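PDB 3QKC: geranyl diphosphate synthase small subunit from Antirrhinum majus, which probably serves as the non-catalytic partner of a heterodimeric or heterotetrameric prenyltransferase, helping its large subunit make geranyl diphosphate from dimethylallyl and isopentenyl diphosphates. Local coordinates for residues T47-V60 with L183-C197. Numbering follows the deposited sequence.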
ATOM      1  N   THR A  47       5.891  -9.342 -15.158  1.00 37.27           N
ATOM      2  CA  THR A  47       6.248  -8.112 -15.850  1.00 35.86           C
ATOM      3  C   THR A  47       7.751  -8.005 -15.878  1.00 35.30           C
ATOM      4  O   THR A  47       8.408  -8.304 -14.876  1.00 35.06           O
ATOM      5  CB  THR A  47       5.665  -6.836 -15.211  1.00 35.20           C
ATOM      6  OG1 THR A  47       6.348  -5.697 -15.758  1.00 31.17           O
ATOM      7  CG2 THR A  47       5.844  -6.834 -13.672  1.00 30.60           C
ATOM      8  N   SER A  48       8.280  -7.574 -17.025  1.00 34.65           N
ATOM      9  CA  SER A  48       9.714  -7.356 -17.201  1.00 34.56           C
ATOM     10  C   SER A  48      10.281  -6.243 -16.305  1.00 33.46           C
ATOM     11  O   SER A  48      11.503  -6.137 -16.153  1.00 33.75           O
ATOM     12  CB  SER A  48      10.028  -7.059 -18.667  1.00 35.66           C
ATOM     13  OG  SER A  48       9.302  -5.939 -19.120  1.00 35.06           O
ATOM     14  N   ALA A  49       9.390  -5.426 -15.728  1.00 32.13           N
ATOM     15  CA  ALA A  49       9.751  -4.399 -14.728  1.00 31.66           C
ATOM     16  C   ALA A  49      10.445  -4.982 -13.507  1.00 31.37           C
ATOM     17  O   ALA A  49      11.346  -4.365 -12.967  1.00 32.55           O
ATOM     18  CB  ALA A  49       8.512  -3.569 -14.297  1.00 30.21           C
ATOM     19  N   SER A  50      10.032  -6.175 -13.090  1.00 30.95           N
ATOM     20  CA  SER A  50      10.690  -6.904 -11.996  1.00 30.67           C
ATOM     21  C   SER A  50      12.122  -7.318 -12.303  1.00 31.92           C
ATOM     22  O   SER A  50      13.010  -7.171 -11.455  1.00 32.86           O
ATOM     23  CB  SER A  50       9.880  -8.137 -11.594  1.00 29.92           C
ATOM     24  OG  SER A  50       8.582  -7.761 -11.242  1.00 31.49           O
ATOM     25  N   ALA A  51      12.361  -7.857 -13.493  1.00 32.50           N
ATOM     26  CA  ALA A  51      13.742  -8.206 -13.862  1.00 33.75           C
ATOM     27  C   ALA A  51      14.603  -6.961 -14.057  1.00 34.58           C
ATOM     28  O   ALA A  51      15.789  -6.978 -13.740  1.00 35.47           O
ATOM     29  CB  ALA A  51      13.782  -9.079 -15.102  1.00 34.03           C
ATOM     30  N   LEU A  52      14.022  -5.880 -14.590  1.00 34.73           N
ATOM     31  CA  LEU A  52      14.796  -4.642 -14.762  1.00 35.31           C
ATOM     32  C   LEU A  52      15.333  -4.132 -13.412  1.00 36.02           C
ATOM     33  O   LEU A  52      16.465  -3.652 -13.323  1.00 36.66           O
ATOM     34  CB  LEU A  52      13.973  -3.563 -15.463  1.00 34.97           C
ATOM     35  CG  LEU A  52      14.606  -2.196 -15.730  1.00 39.11           C
ATOM     36  CD1 LEU A  52      15.933  -2.336 -16.497  1.00 36.82           C
ATOM     37  CD2 LEU A  52      13.642  -1.258 -16.465  1.00 35.54           C
ATOM     38  N   CYS A  53      14.514  -4.243 -12.369  1.00 35.84           N
ATOM     39  CA  CYS A  53      14.946  -3.877 -11.027  1.00 36.35           C
ATOM     40  C   CYS A  53      16.242  -4.552 -10.634  1.00 37.50           C
ATOM     41  O   CYS A  53      17.184  -3.880 -10.229  1.00 38.72           O
ATOM     42  CB  CYS A  53      13.876  -4.205  -9.999  1.00 35.94           C
ATOM     43  SG  CYS A  53      14.366  -3.622  -8.353  1.00 34.61           S
ATOM     44  N   VAL A  54      16.299  -5.872 -10.774  1.00 37.41           N
ATOM     45  CA  VAL A  54      17.516  -6.609 -10.439  1.00 38.46           C
ATOM     46  C   VAL A  54      18.694  -6.217 -11.345  1.00 39.93           C
ATOM     47  O   VAL A  54      19.822  -5.982 -10.855  1.00 40.88           O
ATOM     48  CB  VAL A  54      17.299  -8.130 -10.447  1.00 38.42           C
ATOM     49  CG1 VAL A  54      18.617  -8.870 -10.192  1.00 36.11           C
ATOM     50  CG2 VAL A  54      16.264  -8.532  -9.379  1.00 33.98           C
ATOM     51  N   ALA A  55      18.421  -6.123 -12.647  1.00 39.54           N
ATOM     52  CA  ALA A  55      19.457  -5.853 -13.639  1.00 40.69           C
ATOM     53  C   ALA A  55      20.033  -4.452 -13.489  1.00 41.58           C
ATOM     54  O   ALA A  55      21.234  -4.245 -13.720  1.00 43.29           O
ATOM     55  CB  ALA A  55      18.928  -6.055 -15.033  1.00 40.46           C
ATOM     56  N   ALA A  56      19.180  -3.503 -13.101  1.00 40.54           N
ATOM     57  CA  ALA A  56      19.605  -2.125 -12.873  1.00 41.02           C
ATOM     58  C   ALA A  56      20.555  -2.062 -11.683  1.00 42.55           C
ATOM     59  O   ALA A  56      21.562  -1.359 -11.727  1.00 44.00           O
ATOM     60  CB  ALA A  56      18.398  -1.198 -12.662  1.00 39.18           C
ATOM     61  N   CYS A  57      20.234  -2.829 -10.640  1.00 42.77           N
ATOM     62  CA  CYS A  57      21.051  -2.938  -9.435  1.00 44.50           C
ATOM     63  C   CYS A  57      22.431  -3.520  -9.722  1.00 46.68           C
ATOM     64  O   CYS A  57      23.435  -3.019  -9.222  1.00 48.33           O
ATOM     65  CB  CYS A  57      20.332  -3.774  -8.373  1.00 43.67           C
ATOM     66  SG  CYS A  57      21.193  -3.833  -6.795  1.00 48.20           S
ATOM     67  N   GLU A  58      22.466  -4.573 -10.530  1.00 46.96           N
ATOM     68  CA  GLU A  58      23.721  -5.212 -10.933  1.00 48.84           C
ATOM     69  C   GLU A  58      24.559  -4.308 -11.842  1.00 49.69           C
ATOM     70  O   GLU A  58      25.776  -4.154 -11.633  1.00 51.20           O
ATOM     71  CB  GLU A  58      23.453  -6.573 -11.580  1.00 48.86           C
ATOM     72  CG  GLU A  58      22.998  -7.628 -10.581  1.00 50.82           C
ATOM     73  CD  GLU A  58      22.747  -8.996 -11.212  1.00 48.86           C
ATOM     74  OE1 GLU A  58      22.726  -9.995 -10.463  1.00 51.43           O
ATOM     75  OE2 GLU A  58      22.562  -9.081 -12.445  1.00 50.65           O
ATOM     76  N   LEU A  59      23.900  -3.704 -12.831  1.00 48.67           N
ATOM     77  CA  LEU A  59      24.507  -2.671 -13.676  1.00 49.68           C
ATOM     78  C   LEU A  59      25.407  -1.688 -12.908  1.00 51.63           C
ATOM     79  O   LEU A  59      26.457  -1.307 -13.403  1.00 53.32           O
ATOM     80  CB  LEU A  59      23.429  -1.890 -14.437  1.00 47.97           C
ATOM     81  CG  LEU A  59      23.877  -0.735 -15.346  1.00 48.44           C
ATOM     82  CD1 LEU A  59      24.843  -1.212 -16.420  1.00 50.28           C
ATOM     83  CD2 LEU A  59      22.684  -0.042 -15.980  1.00 47.95           C
ATOM     84  N   VAL A  60      24.992  -1.278 -11.713  1.00 51.88           N
ATOM     85  CA  VAL A  60      25.742  -0.265 -10.953  1.00 53.94           C
ATOM     86  C   VAL A  60      26.605  -0.830  -9.821  1.00 55.93           C
ATOM     87  O   VAL A  60      27.168  -0.075  -9.026  1.00 57.72           O
ATOM     88  CB  VAL A  60      24.819   0.880 -10.417  1.00 53.00           C
ATOM     89  CG1 VAL A  60      24.167   1.633 -11.576  1.00 49.86           C
ATOM     90  CG2 VAL A  60      23.775   0.337  -9.468  1.00 48.97           C
ATOM     91  N   LEU A 183       5.806   1.526 -13.890  1.00 34.22           N
ATOM     92  CA  LEU A 183       6.287   0.290 -13.246  1.00 34.33           C
ATOM     93  C   LEU A 183       7.754   0.008 -13.567  1.00 33.70           C
ATOM     94  O   LEU A 183       8.534  -0.280 -12.664  1.00 33.71           O
ATOM     95  CB  LEU A 183       5.393  -0.899 -13.571  1.00 35.58           C
ATOM     96  CG  LEU A 183       5.209  -2.047 -12.569  1.00 37.55           C
ATOM     97  CD1 LEU A 183       5.123  -1.603 -11.135  1.00 34.82           C
ATOM     98  CD2 LEU A 183       3.952  -2.807 -12.944  1.00 35.18           C
ATOM     99  N   HIS A 184       8.152   0.136 -14.833  1.00 33.19           N
ATOM    100  CA  HIS A 184       9.563  -0.071 -15.191  1.00 32.85           C
ATOM    101  C   HIS A 184      10.489   1.027 -14.605  1.00 32.65           C
ATOM    102  O   HIS A 184      11.585   0.733 -14.106  1.00 31.64           O
ATOM    103  CB  HIS A 184       9.716  -0.167 -16.706  1.00 33.72           C
ATOM    104  CG  HIS A 184       9.237  -1.465 -17.287  1.00 33.85           C
ATOM    105  ND1 HIS A 184       7.905  -1.824 -17.326  1.00 33.23           N
ATOM    106  CD2 HIS A 184       9.920  -2.483 -17.873  1.00 34.03           C
ATOM    107  CE1 HIS A 184       7.792  -3.008 -17.906  1.00 33.64           C
ATOM    108  NE2 HIS A 184       8.996  -3.423 -18.256  1.00 33.94           N
ATOM    109  N   ALA A 185      10.028   2.278 -14.670  1.00 33.05           N
ATOM    110  CA  ALA A 185      10.765   3.410 -14.120  1.00 34.40           C
ATOM    111  C   ALA A 185      11.110   3.164 -12.644  1.00 34.68           C
ATOM    112  O   ALA A 185      12.263   3.288 -12.236  1.00 35.36           O
ATOM    113  CB  ALA A 185       9.953   4.700 -14.290  1.00 34.99           C
ATOM    114  N   CYS A 186      10.103   2.765 -11.873  1.00 34.27           N
ATOM    115  CA  CYS A 186      10.248   2.426 -10.467  1.00 34.13           C
ATOM    116  C   CYS A 186      11.197   1.254 -10.246  1.00 34.38           C
ATOM    117  O   CYS A 186      12.086   1.302  -9.375  1.00 35.21           O
ATOM    118  CB  CYS A 186       8.879   2.104  -9.883  1.00 33.17           C
ATOM    119  SG  CYS A 186       8.944   1.357  -8.243  1.00 43.45           S
ATOM    120  N   GLY A 187      10.993   0.188 -11.005  1.00 33.72           N
ATOM    121  CA  GLY A 187      11.908  -0.941 -10.962  1.00 34.09           C
ATOM    122  C   GLY A 187      13.353  -0.510 -11.161  1.00 34.83           C
ATOM    123  O   GLY A 187      14.227  -0.856 -10.369  1.00 34.66           O
ATOM    124  N   ALA A 188      13.597   0.251 -12.227  1.00 35.52           N
ATOM    125  CA  ALA A 188      14.950   0.671 -12.570  1.00 36.04           C
ATOM    126  C   ALA A 188      15.503   1.588 -11.488  1.00 37.49           C
ATOM    127  O   ALA A 188      16.647   1.426 -11.059  1.00 38.71           O
ATOM    128  CB  ALA A 188      14.952   1.354 -13.903  1.00 36.00           C
ATOM    129  N   ALA A 189      14.684   2.529 -11.023  1.00 37.59           N
ATOM    130  CA  ALA A 189      15.129   3.485 -10.006  1.00 38.66           C
ATOM    131  C   ALA A 189      15.450   2.803  -8.673  1.00 38.70           C
ATOM    132  O   ALA A 189      16.436   3.170  -8.022  1.00 40.16           O
ATOM    133  CB  ALA A 189      14.113   4.601  -9.823  1.00 38.57           C
ATOM    134  N   CYS A 190      14.632   1.825  -8.277  1.00 37.00           N
ATOM    135  CA  CYS A 190      14.899   1.010  -7.073  1.00 37.18           C
ATOM    136  C   CYS A 190      16.203   0.237  -7.201  1.00 37.80           C
ATOM    137  O   CYS A 190      17.033   0.250  -6.301  1.00 38.46           O
ATOM    138  CB  CYS A 190      13.775   0.011  -6.822  1.00 36.33           C
ATOM    139  SG  CYS A 190      12.305   0.698  -6.064  1.00 36.99           S
ATOM    140  N   GLY A 191      16.372  -0.455  -8.320  1.00 37.72           N
ATOM    141  CA  GLY A 191      17.633  -1.121  -8.616  1.00 38.43           C
ATOM    142  C   GLY A 191      18.817  -0.207  -8.364  1.00 39.64           C
ATOM    143  O   GLY A 191      19.743  -0.553  -7.617  1.00 40.45           O
ATOM    144  N   ALA A 192      18.763   0.979  -8.962  1.00 39.65           N
ATOM    145  CA  ALA A 192      19.851   1.936  -8.879  1.00 40.88           C
ATOM    146  C   ALA A 192      20.054   2.442  -7.449  1.00 41.49           C
ATOM    147  O   ALA A 192      21.185   2.525  -6.973  1.00 43.06           O
ATOM    148  CB  ALA A 192      19.612   3.096  -9.868  1.00 40.97           C
ATOM    149  N   ILE A 193      18.954   2.751  -6.758  1.00 40.07           N
ATOM    150  CA  ILE A 193      19.018   3.247  -5.389  1.00 40.29           C
ATOM    151  C   ILE A 193      19.667   2.198  -4.507  1.00 40.74           C
ATOM    152  O   ILE A 193      20.591   2.502  -3.738  1.00 41.69           O
ATOM    153  CB  ILE A 193      17.624   3.632  -4.820  1.00 39.06           C
ATOM    154  CG1 ILE A 193      17.144   4.965  -5.417  1.00 35.91           C
ATOM    155  CG2 ILE A 193      17.674   3.752  -3.289  1.00 36.31           C
ATOM    156  CD1 ILE A 193      15.612   5.154  -5.361  1.00 37.86           C
ATOM    157  N   LEU A 194      19.196   0.964  -4.641  1.00 39.99           N
ATOM    158  CA  LEU A 194      19.694  -0.132  -3.813  1.00 41.03           C
ATOM    159  C   LEU A 194      21.097  -0.500  -4.228  1.00 43.68           C
ATOM    160  O   LEU A 194      21.885  -0.977  -3.420  1.00 44.93           O
ATOM    161  CB  LEU A 194      18.737  -1.334  -3.856  1.00 38.75           C
ATOM    162  CG  LEU A 194      17.372  -0.929  -3.255  1.00 40.88           C
ATOM    163  CD1 LEU A 194      16.213  -1.838  -3.711  1.00 36.11           C
ATOM    164  CD2 LEU A 194      17.447  -0.854  -1.723  1.00 38.46           C
ATOM    165  N   GLY A 195      21.416  -0.223  -5.489  1.00 45.05           N
ATOM    166  CA  GLY A 195      22.742  -0.486  -6.018  1.00 47.89           C
ATOM    167  C   GLY A 195      23.774   0.495  -5.490  1.00 51.19           C
ATOM    168  O   GLY A 195      24.966   0.262  -5.636  1.00 52.41           O
ATOM    169  N   GLY A 196      23.313   1.583  -4.870  1.00 52.86           N
ATOM    170  CA  GLY A 196      24.200   2.647  -4.399  1.00 56.63           C
ATOM    171  C   GLY A 196      24.665   3.424  -5.608  1.00 58.93           C
ATOM    172  O   GLY A 196      25.601   3.021  -6.299  1.00 59.91           O
ATOM    173  N   CYS A 197      24.003   4.540  -5.876  1.00 60.03           N
ATOM    174  CA  CYS A 197      24.128   5.172  -7.181  1.00 61.59           C
ATOM    175  C   CYS A 197      24.207   6.676  -7.048  1.00 64.16           C
ATOM    176  O   CYS A 197      23.809   7.228  -6.026  1.00 63.86           O
ATOM    177  CB  CYS A 197      22.899   4.815  -8.011  1.00 59.51           C
ATOM    178  SG  CYS A 197      23.213   4.406  -9.709  1.00 55.26           S
TER
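Cys-53 and Cys-57 rest directly on Gly-187 and Gly-191, and here helices 48-59 and 169-195 pack so closely that backbone meets backbone. The axes of 48-59 and 183-195 approach to 6.9 Å and run in roughly the same direction, crossing at -31°. Three CA-H...O contacts bridge the seam: Cys-53 CA reaches Gly-187 O at 3.2 Å, Gly-191 CA lies equally near Cys-53 O, and Cys-57 CA meets Gly-191 O. Glycines one helical turn apart at 187, 191 and 195 open a groove for this approach; with no side chain at Gly-191, Cys-53 O and Ala-56 CB come right up against its CA. Both thiols, with SG anti to the backbone N (chi1 -175° in each), lean alongside the second helix, Cys-53 SG passing 3.4 Å from Gly-187 O. On the other flank Leu-52 lays CD2 against Ala-188 CB, while the methyl of Ala-56 abuts Ala-188 O at 3.5 Å. This glycine-lined, nearly parallel pair belongs to the all-helical bundle of the prenyltransferase fold, with helix 5-24 against the first helix, 134-148 against the second, and 68-85 touching both. Toward the start of helix 48-59 the imidazole of His-184 takes over. Ala-49 CB sits above the ring centre, 3.6 Å from the centroid, in a CH-pi contact, and Ser-48 OG hydrogen-bonds to NE2 in the ring plane (2.7 Å). With His-184 ND1 bonded to Glu-180 O, both ring nitrogens are engaged, which should fix the ring's rotation. Thr-47 is the N-cap of helix 48-59, its OG1 accepting from Ala-49 N. The opposite end is looser and partly exposed: beyond the last helical turns, Val-60 places CG2 over Gly-195 CA and CG1 beside Cys-197 SG, without a hydrogen bond between the two segments there.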